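Cellulase (Bacillus sp. BG-CS10, PDB 5E09) is a salt-adapted cellulase that probably cleaves internal beta-1,4-glucosidic bonds of cellulose, combining a glycoside hydrolase family 5 barrel with carbohydrate-binding modules. Local coordinates at residues A[230-235]-A[273-278]; A[284-289]-A[323-328]; A[291-296]-A[330-335]. All coordinates share one frame; numbering follows the deposited sequence.

Interaction 1 (A[230-235]-A[273-278]); sequences PFSVNV and GLLGFD
S232 and G276 meet backbone to backbone, and their bond is a compact example of how a helix end and a loop at the C-terminal end of a barrel can be joined through one backbone bond. The amide N of G276 donates to S232 O over 2.7 Å. The bond is short but bent, 136° at the hydrogen, and the donor stands 44° out of the carbonyl plane. This is the tightly packed part of the contact: lacking a side chain, G276 brings its CA to 4.1 Å from V233 CA. The accepting carbonyl belongs to the final turn of helix 229-232, which ends in a Schellman motif: N234 takes a positive phi, and V235 N bonds back to P230 O over 2.9 Å.

Beside this bond lies ordinary, buried apolar packing. One methyl of L274, CD2, sits 3.9 Å from S232 CB and 4.0 Å from F231 CE2, so that a single branch touches both residues. F231 reaches it because CG is anti to the backbone N (chi1 168°), which carries the ring toward L274. Within its own segment, L274 CB lies over the centre of the F277 ring. S232 OG comes within 3.6 Å of L275 CB, while its polar partner is W229 O, one turn back in the same helix.

The solvent side is that of L275, which remains partly exposed and also rests on W229. V233 and L275 run side by side in the same direction, V233 CG1 lying 3.8 Å from L275 CD2. The contact thus joins the regions that follow strands 219-225 and 267-272 on the C-terminal side of the barrel. Helix 286-302 packs against L274 through F292 and F293; V233 touches E481, while N234 bonds to F482 through the backbone, both in the C-terminal carbohydrate-binding domain.

Interaction 2 (A[284-289]-A[323-328]); sequences IQQGEK and WYDQEF
Q286 has the largest share of this contact, reaching across from the first turn of helix 286-302 to two acids at the start of helix 326-337. With CG anti to the backbone N and a bend at the next bond (chi2 69°), its amide is presented to both carboxylates. NE2 donates to the syn lone pair of D325 OD2 over 2.7 Å, with amide and carboxylate planes only 14° apart. The same nitrogen also donates to E327 OE2 at 3.1 Å, a fairly straight bond of 160° that meets the oxygen on its anti side. Two acceptors thus restrain the rotation of the amide.

K289, one turn further on, strengthens the arrangement. Its NZ donates to Q286 OE1 over 2.7 Å and forms a long salt bridge to D325 OD2 at 3.6 Å. Q286 OE1 and D325 OD2 are both acceptors and lie close together, so the shared ammonium probably offsets their mutual repulsion. Nearer its backbone, the aliphatic part of K289 crosses F328 at about a right angle, CD lying 4.1 Å from CD1 of the ring.

D325 has a second task, for its OD1 accepts from F328 N over 2.9 Å. It is therefore an N-cap whose two oxygens serve different helices, one capping the start of its own helix, the other accepting from Q286 of the neighbouring helix. Q285 caps helix 286-302 in a similar though weaker way. The two helices, following strands 267-272 and 306-311, are neighbours in the outer helical layer of the TIM barrel, and the contact joins their N-terminal ends.

Interaction 3 (A[291-296]-A[330-335]); sequences KFFEFL and NMLKAS
E294 lies against M331 and S335, and its side chain shows how a charged residue can line a helix interface with its stem while sending its head out of it. CB is 3.9 Å from the selenium of M331, a selenomethionine. CG, placed anti to the backbone N (chi1 -167°), comes slightly nearer to that selenium at 3.8 Å and lies 4.0 Å from S335 OG. At the next bond the chain bends (chi2 -86°) and CD turns from the opposing helix. At the tip, OE2 forms a salt bridge with R339 and accepts from S340 N, both just beyond the end of helix 326-337.

S335 OG, the polar atom facing this stem, is occupied within its own helix: it donates to M331 O over 2.6 Å. That carbonyl also receives S335 N, the two donors coming from opposite faces of its plane. On the other flank F293 and L332 lie side by side, and L332 CD2 approaches F293 CD1 to 3.8 Å.

No hydrogen bond crosses between the two segments, whose axes pass 9.3 Å apart and run nearly parallel at a crossing angle of -16°. This close, same-direction packing of successive outer helices is characteristic of the (beta/alpha)8 barrel.

In the fold
Following the chain, interaction 1 opens after strand 219-225 and closes after strand 267-272, bringing back a loop that contains helix 243-261. Interactions 2 and 3 come later, in series with it. Their segments alternate, 284-289, 291-296, 323-328 and 330-335, so the two contacts cross and close two overlapping loops around strand 306-311, joining helices 286-302 and 326-337 at successive levels. F328 of interaction 2 meets F293 of interaction 3 edge to face. I284, just before helix 286-302, packs on the carbonyl oxygens of F231 and S232, and K289 in the helix on F277. Together they tie the loops at the C-terminal ends of the sixth and seventh strands to the last two helices of the barrel.

Interaction 1 (A[230-235]-A[273-278])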
loop_
_atom_site.group_PDB
_atom_site.type_symbol
_atom_site.label_atom_id
_atom_site.label_comp_id
_atom_site.label_asym_id
_atom_site.label_seq_id
_atom_site.Cartn_x
_atom_site.Cartn_y
_atom_site.Cartn_z
ATOM N N PRO A 230 10.589 3.170 -6.393
ATOM C CA PRO A 230 10.238 4.121 -7.459
ATOM C C PRO A 230 8.858 3.873 -8.083
ATOM O O PRO A 230 8.165 4.819 -8.467
ATOM C CB PRO A 230 11.340 3.901 -8.505
ATOM C CG PRO A 230 12.418 3.158 -7.807
ATOM C CD PRO A 230 11.755 2.347 -6.759
ATOM N N PHE A 231 8.468 2.609 -8.193
ATOM C CA PHE A 231 7.141 2.278 -8.689
ATOM C C PHE A 231 6.071 2.640 -7.665
ATOM O O PHE A 231 5.010 3.155 -8.019
ATOM C CB PHE A 231 7.041 0.790 -9.041
ATOM C CG PHE A 231 5.633 0.323 -9.282
ATOM C CD1 PHE A 231 4.956 0.670 -10.445
ATOM C CD2 PHE A 231 4.978 -0.454 -8.340
ATOM C CE1 PHE A 231 3.657 0.246 -10.659
ATOM C CE2 PHE A 231 3.682 -0.885 -8.552
ATOM C CZ PHE A 231 3.021 -0.532 -9.708
ATOM N N SER A 232 6.356 2.381 -6.391
ATOM C CA SER A 232 5.349 2.544 -5.357
ATOM C C SER A 232 4.942 4.003 -5.158
ATOM O O SER A 232 3.831 4.272 -4.719
ATOM C CB SER A 232 5.840 1.953 -4.033
ATOM O OG SER A 232 6.933 2.690 -3.524
ATOM N N VAL A 233 5.833 4.944 -5.472
ATOM C CA VAL A 233 5.494 6.363 -5.364
ATOM C C VAL A 233 5.430 7.043 -6.729
ATOM O O VAL A 233 5.204 8.249 -6.807
ATOM C CB VAL A 233 6.506 7.142 -4.477
ATOM C CG1 VAL A 233 6.577 6.541 -3.075
ATOM C CG2 VAL A 233 7.882 7.183 -5.134
ATOM N N ASN A 234 5.634 6.267 -7.792
ATOM C CA ASN A 234 5.574 6.766 -9.169
ATOM C C ASN A 234 6.563 7.903 -9.401
ATOM O O ASN A 234 6.177 9.068 -9.525
ATOM C CB ASN A 234 4.154 7.226 -9.534
ATOM C CG ASN A 234 3.977 7.479 -11.041
ATOM O OD1 ASN A 234 4.949 7.577 -11.792
ATOM N ND2 ASN A 234 2.732 7.610 -11.474
ATOM N N VAL A 235 7.841 7.542 -9.471
ATOM C CA VAL A 235 8.910 8.494 -9.730
ATOM C C VAL A 235 9.964 7.808 -10.595
ATOM O O VAL A 235 9.972 6.577 -10.697
ATOM C CB VAL A 235 9.539 9.005 -8.411
ATOM C CG1 VAL A 235 10.392 7.914 -7.767
ATOM C CG2 VAL A 235 10.347 10.280 -8.646
ATOM N N GLY A 273 1.028 -2.667 1.054
ATOM C CA GLY A 273 0.287 -1.697 0.275
ATOM C C GLY A 273 1.269 -1.099 -0.710
ATOM O O GLY A 273 2.292 -1.705 -1.021
ATOM N N LEU A 274 0.961 0.086 -1.214
ATOM C CA LEU A 274 1.927 0.833 -2.003
ATOM C C LEU A 274 2.141 2.180 -1.327
ATOM O O LEU A 274 1.182 2.827 -0.916
ATOM C CB LEU A 274 1.449 1.002 -3.449
ATOM C CG LEU A 274 1.493 -0.258 -4.317
ATOM C CD1 LEU A 274 0.726 -0.038 -5.610
ATOM C CD2 LEU A 274 2.938 -0.652 -4.614
ATOM N N LEU A 275 3.401 2.580 -1.194
ATOM C CA LEU A 275 3.766 3.798 -0.478
ATOM C C LEU A 275 3.001 5.017 -0.987
ATOM O O LEU A 275 2.498 5.824 -0.196
ATOM C CB LEU A 275 5.268 4.043 -0.600
ATOM C CG LEU A 275 5.942 4.699 0.600
ATOM C CD1 LEU A 275 5.836 3.777 1.799
ATOM C CD2 LEU A 275 7.393 5.024 0.288
ATOM N N GLY A 276 2.899 5.129 -2.311
ATOM C CA GLY A 276 2.197 6.232 -2.942
ATOM C C GLY A 276 0.773 6.447 -2.459
ATOM O O GLY A 276 0.246 7.559 -2.557
ATOM N N PHE A 277 0.150 5.394 -1.927
ATOM C CA PHE A 277 -1.208 5.498 -1.395
ATOM C C PHE A 277 -1.314 6.534 -0.275
ATOM O O PHE A 277 -2.402 7.038 0.003
ATOM C CB PHE A 277 -1.700 4.141 -0.881
ATOM C CG PHE A 277 -2.055 3.164 -1.970
ATOM C CD1 PHE A 277 -2.011 3.537 -3.306
ATOM C CD2 PHE A 277 -2.439 1.871 -1.654
ATOM C CE1 PHE A 277 -2.338 2.637 -4.305
ATOM C CE2 PHE A 277 -2.768 0.965 -2.651
ATOM C CZ PHE A 277 -2.717 1.351 -3.979
ATOM N N ASP A 278 -0.195 6.851 0.372
ATOM C CA ASP A 278 -0.204 7.890 1.401
ATOM C C ASP A 278 -0.590 9.240 0.790
ATOM O O ASP A 278 -1.327 10.023 1.390
ATOM C CB ASP A 278 1.150 7.970 2.101
ATOM C CG ASP A 278 1.356 6.831 3.085
ATOM O OD1 ASP A 278 0.346 6.241 3.531
ATOM O OD2 ASP A 278 2.523 6.522 3.412
#

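Interaction 2 (A[284-289]-A[323-328])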
loop_
_atom_site.group_PDB
_atom_site.type_symbol
_atom_site.label_atom_id
_atom_site.label_comp_id
_atom_site.label_asym_id
_atom_site.label_seq_id
_atom_site.Cartn_x
_atom_site.Cartn_y
_atom_site.Cartn_z
ATOM N N ILE A 284 -1.078 5.480 -8.567
ATOM C CA ILE A 284 -0.704 4.288 -9.312
ATOM C C ILE A 284 -1.804 3.976 -10.315
ATOM O O ILE A 284 -2.961 3.832 -9.929
ATOM C CB ILE A 284 -0.490 3.073 -8.371
ATOM C CG1 ILE A 284 0.353 3.471 -7.157
ATOM C CG2 ILE A 284 0.129 1.887 -9.124
ATOM C CD1 ILE A 284 1.702 4.033 -7.514
ATOM N N GLN A 285 -1.456 3.887 -11.596
ATOM C CA GLN A 285 -2.448 3.595 -12.628
ATOM C C GLN A 285 -3.134 2.262 -12.315
ATOM O O GLN A 285 -2.478 1.299 -11.907
ATOM C CB GLN A 285 -1.797 3.567 -14.014
ATOM C CG GLN A 285 -2.767 3.793 -15.171
ATOM C CD GLN A 285 -3.454 2.514 -15.639
ATOM O OE1 GLN A 285 -2.949 1.406 -15.434
ATOM N NE2 GLN A 285 -4.618 2.668 -16.264
ATOM N N GLN A 286 -4.451 2.224 -12.496
ATOM C CA GLN A 286 -5.291 1.134 -11.992
ATOM C C GLN A 286 -4.843 -0.279 -12.401
ATOM O O GLN A 286 -4.706 -1.169 -11.550
ATOM C CB GLN A 286 -6.742 1.363 -12.436
ATOM C CG GLN A 286 -7.754 0.410 -11.817
ATOM C CD GLN A 286 -7.963 0.628 -10.318
ATOM O OE1 GLN A 286 -7.270 1.430 -9.680
ATOM N NE2 GLN A 286 -8.937 -0.082 -9.756
ATOM N N GLY A 287 -4.609 -0.486 -13.692
ATOM C CA GLY A 287 -4.196 -1.792 -14.180
ATOM C C GLY A 287 -2.875 -2.245 -13.587
ATOM O O GLY A 287 -2.693 -3.417 -13.229
ATOM N N GLU A 288 -1.950 -1.299 -13.475
ATOM C CA GLU A 288 -0.629 -1.579 -12.926
ATOM C C GLU A 288 -0.718 -1.899 -11.430
ATOM O O GLU A 288 -0.028 -2.799 -10.935
ATOM C CB GLU A 288 0.303 -0.394 -13.183
ATOM C CG GLU A 288 0.455 -0.050 -14.662
ATOM C CD GLU A 288 0.947 -1.229 -15.497
ATOM O OE1 GLU A 288 1.996 -1.815 -15.159
ATOM O OE2 GLU A 288 0.283 -1.577 -16.497
ATOM N N LYS A 289 -1.586 -1.176 -10.725
ATOM C CA LYS A 289 -1.858 -1.449 -9.314
ATOM C C LYS A 289 -2.368 -2.885 -9.121
ATOM O O LYS A 289 -1.820 -3.661 -8.313
ATOM C CB LYS A 289 -2.877 -0.443 -8.765
ATOM C CG LYS A 289 -3.372 -0.755 -7.360
ATOM C CD LYS A 289 -4.748 -0.151 -7.100
ATOM C CE LYS A 289 -4.762 1.339 -7.402
ATOM N NZ LYS A 289 -6.134 1.895 -7.284
ATOM N N TRP A 323 -16.234 -1.153 -0.084
ATOM C CA TRP A 323 -14.941 -0.737 -0.637
ATOM C C TRP A 323 -15.055 0.444 -1.605
ATOM O O TRP A 323 -15.905 0.446 -2.497
ATOM C CB TRP A 323 -14.268 -1.920 -1.344
ATOM C CG TRP A 323 -14.160 -3.141 -0.477
ATOM C CD1 TRP A 323 -14.966 -4.243 -0.507
ATOM C CD2 TRP A 323 -13.202 -3.379 0.560
ATOM N NE1 TRP A 323 -14.565 -5.155 0.442
ATOM C CE2 TRP A 323 -13.479 -4.645 1.117
ATOM C CE3 TRP A 323 -12.127 -2.643 1.079
ATOM C CZ2 TRP A 323 -12.736 -5.194 2.159
ATOM C CZ3 TRP A 323 -11.385 -3.189 2.115
ATOM C CH2 TRP A 323 -11.694 -4.451 2.644
ATOM N N TYR A 324 -14.194 1.444 -1.429
ATOM C CA TYR A 324 -14.083 2.550 -2.384
ATOM C C TYR A 324 -13.812 2.052 -3.802
ATOM O O TYR A 324 -14.372 2.560 -4.766
ATOM C CB TYR A 324 -12.967 3.511 -1.980
ATOM C CG TYR A 324 -13.294 4.451 -0.844
ATOM C CD1 TYR A 324 -14.135 5.543 -1.035
ATOM C CD2 TYR A 324 -12.731 4.268 0.413
ATOM C CE1 TYR A 324 -14.420 6.420 0.004
ATOM C CE2 TYR A 324 -13.009 5.137 1.456
ATOM C CZ TYR A 324 -13.854 6.209 1.247
ATOM O OH TYR A 324 -14.129 7.065 2.291
ATOM N N ASP A 325 -12.942 1.055 -3.913
ATOM C CA ASP A 325 -12.540 0.503 -5.201
ATOM C C ASP A 325 -12.825 -0.999 -5.225
ATOM O O ASP A 325 -11.987 -1.808 -4.821
ATOM C CB ASP A 325 -11.055 0.795 -5.457
ATOM C CG ASP A 325 -10.583 0.351 -6.838
ATOM O OD1 ASP A 325 -11.175 -0.579 -7.425
ATOM O OD2 ASP A 325 -9.593 0.933 -7.334
ATOM N N GLN A 326 -14.007 -1.359 -5.720
ATOM C CA GLN A 326 -14.473 -2.741 -5.708
ATOM C C GLN A 326 -13.618 -3.655 -6.574
ATOM O O GLN A 326 -13.409 -4.822 -6.243
ATOM C CB GLN A 326 -15.930 -2.809 -6.174
ATOM C CG GLN A 326 -16.569 -4.169 -5.995
ATOM C CD GLN A 326 -16.770 -4.530 -4.532
ATOM O OE1 GLN A 326 -17.205 -3.701 -3.726
ATOM N NE2 GLN A 326 -16.449 -5.775 -4.182
ATOM N N GLU A 327 -13.143 -3.121 -7.694
ATOM C CA GLU A 327 -12.272 -3.854 -8.607
ATOM C C GLU A 327 -11.005 -4.316 -7.878
ATOM O O GLU A 327 -10.592 -5.482 -7.972
ATOM C CB GLU A 327 -11.927 -2.962 -9.808
ATOM C CG GLU A 327 -11.148 -3.622 -10.933
ATOM C CD GLU A 327 -10.947 -2.681 -12.115
ATOM O OE1 GLU A 327 -11.059 -3.136 -13.269
ATOM O OE2 GLU A 327 -10.683 -1.481 -11.890
ATOM N N PHE A 328 -10.417 -3.380 -7.137
ATOM C CA PHE A 328 -9.239 -3.608 -6.302
ATOM C C PHE A 328 -9.450 -4.757 -5.311
ATOM O O PHE A 328 -8.693 -5.746 -5.303
ATOM C CB PHE A 328 -8.891 -2.296 -5.571
ATOM C CG PHE A 328 -7.755 -2.402 -4.593
ATOM C CD1 PHE A 328 -6.584 -3.062 -4.922
ATOM C CD2 PHE A 328 -7.850 -1.802 -3.351
ATOM C CE1 PHE A 328 -5.539 -3.143 -4.022
ATOM C CE2 PHE A 328 -6.807 -1.880 -2.443
ATOM C CZ PHE A 328 -5.649 -2.551 -2.782
#

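Interaction 3 (A[291-296]-A[330-335])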
loop_
_atom_site.group_PDB
_atom_site.type_symbol
_atom_site.label_atom_id
_atom_site.label_comp_id
_atom_site.label_asym_id
_atom_site.label_seq_id
_atom_site.Cartn_x
_atom_site.Cartn_y
_atom_site.Cartn_z
ATOM N N LYS A 291 -2.137 -5.455 -11.168
ATOM C CA LYS A 291 -1.094 -6.423 -11.497
ATOM C C LYS A 291 -0.071 -6.576 -10.359
ATOM O O LYS A 291 0.374 -7.697 -10.044
ATOM C CB LYS A 291 -0.402 -6.031 -12.805
ATOM C CG LYS A 291 -1.261 -6.310 -14.045
ATOM C CD LYS A 291 -0.497 -6.069 -15.349
ATOM C CE LYS A 291 -0.332 -4.589 -15.628
ATOM N NZ LYS A 291 0.245 -4.337 -16.981
ATOM N N PHE A 292 0.278 -5.455 -9.725
ATOM C CA PHE A 292 1.195 -5.494 -8.593
ATOM C C PHE A 292 0.643 -6.382 -7.485
ATOM O O PHE A 292 1.313 -7.317 -7.035
ATOM C CB PHE A 292 1.470 -4.091 -8.041
ATOM C CG PHE A 292 2.254 -4.096 -6.753
ATOM C CD1 PHE A 292 3.641 -4.150 -6.770
ATOM C CD2 PHE A 292 1.607 -4.064 -5.528
ATOM C CE1 PHE A 292 4.370 -4.168 -5.584
ATOM C CE2 PHE A 292 2.326 -4.087 -4.344
ATOM C CZ PHE A 292 3.712 -4.140 -4.374
ATOM N N PHE A 293 -0.576 -6.092 -7.039
ATOM C CA PHE A 293 -1.127 -6.855 -5.918
ATOM C C PHE A 293 -1.359 -8.332 -6.259
ATOM O O PHE A 293 -1.154 -9.206 -5.407
ATOM C CB PHE A 293 -2.413 -6.199 -5.415
ATOM C CG PHE A 293 -2.162 -4.986 -4.560
ATOM C CD1 PHE A 293 -1.881 -5.125 -3.208
ATOM C CD2 PHE A 293 -2.174 -3.713 -5.110
ATOM C CE1 PHE A 293 -1.629 -4.013 -2.407
ATOM C CE2 PHE A 293 -1.927 -2.591 -4.316
ATOM C CZ PHE A 293 -1.652 -2.746 -2.961
ATOM N N GLU A 294 -1.751 -8.616 -7.500
ATOM C CA GLU A 294 -1.932 -10.005 -7.937
ATOM C C GLU A 294 -0.613 -10.784 -7.846
ATOM O O GLU A 294 -0.544 -11.884 -7.269
ATOM C CB GLU A 294 -2.483 -10.045 -9.370
ATOM C CG GLU A 294 -3.000 -11.410 -9.831
ATOM C CD GLU A 294 -1.909 -12.302 -10.390
ATOM O OE1 GLU A 294 -0.909 -11.768 -10.926
ATOM O OE2 GLU A 294 -2.052 -13.542 -10.289
ATOM N N PHE A 295 0.435 -10.198 -8.419
ATOM C CA PHE A 295 1.765 -10.794 -8.371
ATOM C C PHE A 295 2.241 -11.021 -6.925
ATOM O O PHE A 295 2.619 -12.142 -6.529
ATOM C CB PHE A 295 2.737 -9.893 -9.129
ATOM C CG PHE A 295 4.074 -10.512 -9.385
ATOM C CD1 PHE A 295 4.278 -11.317 -10.494
ATOM C CD2 PHE A 295 5.136 -10.268 -8.534
ATOM C CE1 PHE A 295 5.522 -11.882 -10.739
ATOM C CE2 PHE A 295 6.378 -10.824 -8.774
ATOM C CZ PHE A 295 6.574 -11.632 -9.876
ATOM N N LEU A 296 2.198 -9.949 -6.139
ATOM C CA LEU A 296 2.620 -9.988 -4.741
ATOM C C LEU A 296 1.932 -11.096 -3.948
ATOM O O LEU A 296 2.596 -11.908 -3.288
ATOM C CB LEU A 296 2.352 -8.641 -4.064
ATOM C CG LEU A 296 2.657 -8.584 -2.563
ATOM C CD1 LEU A 296 4.122 -8.911 -2.295
ATOM C CD2 LEU A 296 2.289 -7.229 -1.969
ATOM N N ASN A 330 -11.780 -6.994 -5.263
ATOM C CA ASN A 330 -12.056 -8.233 -5.975
ATOM C C ASN A 330 -10.752 -8.896 -6.390
ATOM O O ASN A 330 -10.626 -10.118 -6.327
ATOM C CB ASN A 330 -12.942 -7.991 -7.203
ATOM C CG ASN A 330 -14.400 -7.765 -6.837
ATOM O OD1 ASN A 330 -14.773 -7.781 -5.662
ATOM N ND2 ASN A 330 -15.229 -7.543 -7.847
HETATM N N MSE A 331 -9.778 -8.091 -6.807
HETATM C CA MSE A 331 -8.481 -8.646 -7.184
HETATM C C MSE A 331 -7.766 -9.258 -5.973
HETATM O O MSE A 331 -7.163 -10.334 -6.081
HETATM C CB MSE A 331 -7.598 -7.580 -7.842
HETATM C CG MSE A 331 -6.236 -8.109 -8.283
HETATM SE SE MSE A 331 -6.362 -9.686 -9.450
HETATM C CE MSE A 331 -6.047 -8.810 -11.166
ATOM N N LEU A 332 -7.839 -8.586 -4.825
ATOM C CA LEU A 332 -7.266 -9.151 -3.598
ATOM C C LEU A 332 -7.925 -10.487 -3.237
ATOM O O LEU A 332 -7.249 -11.497 -2.998
ATOM C CB LEU A 332 -7.414 -8.176 -2.425
ATOM C CG LEU A 332 -6.818 -6.772 -2.530
ATOM C CD1 LEU A 332 -7.078 -6.015 -1.236
ATOM C CD2 LEU A 332 -5.320 -6.805 -2.856
ATOM N N LYS A 333 -9.256 -10.468 -3.199
ATOM C CA LYS A 333 -10.074 -11.623 -2.844
ATOM C C LYS A 333 -9.764 -12.806 -3.744
ATOM O O LYS A 333 -9.571 -13.929 -3.270
ATOM C CB LYS A 333 -11.556 -11.257 -2.938
ATOM C CG LYS A 333 -12.501 -12.204 -2.222
ATOM C CD LYS A 333 -13.907 -11.615 -2.195
ATOM C CE LYS A 333 -14.794 -12.309 -1.174
ATOM N NZ LYS A 333 -15.981 -11.475 -0.820
ATOM N N ALA A 334 -9.709 -12.544 -5.046
ATOM C CA ALA A 334 -9.343 -13.569 -6.017
ATOM C C ALA A 334 -7.942 -14.103 -5.737
ATOM O O ALA A 334 -7.699 -15.312 -5.794
ATOM C CB ALA A 334 -9.428 -13.015 -7.436
ATOM N N SER A 335 -7.020 -13.197 -5.426
ATOM C CA SER A 335 -5.633 -13.585 -5.203
ATOM C C SER A 335 -5.449 -14.442 -3.948
ATOM O O SER A 335 -4.484 -15.203 -3.861
ATOM C CB SER A 335 -4.744 -12.344 -5.131
ATOM O OG SER A 335 -4.858 -11.585 -6.325
#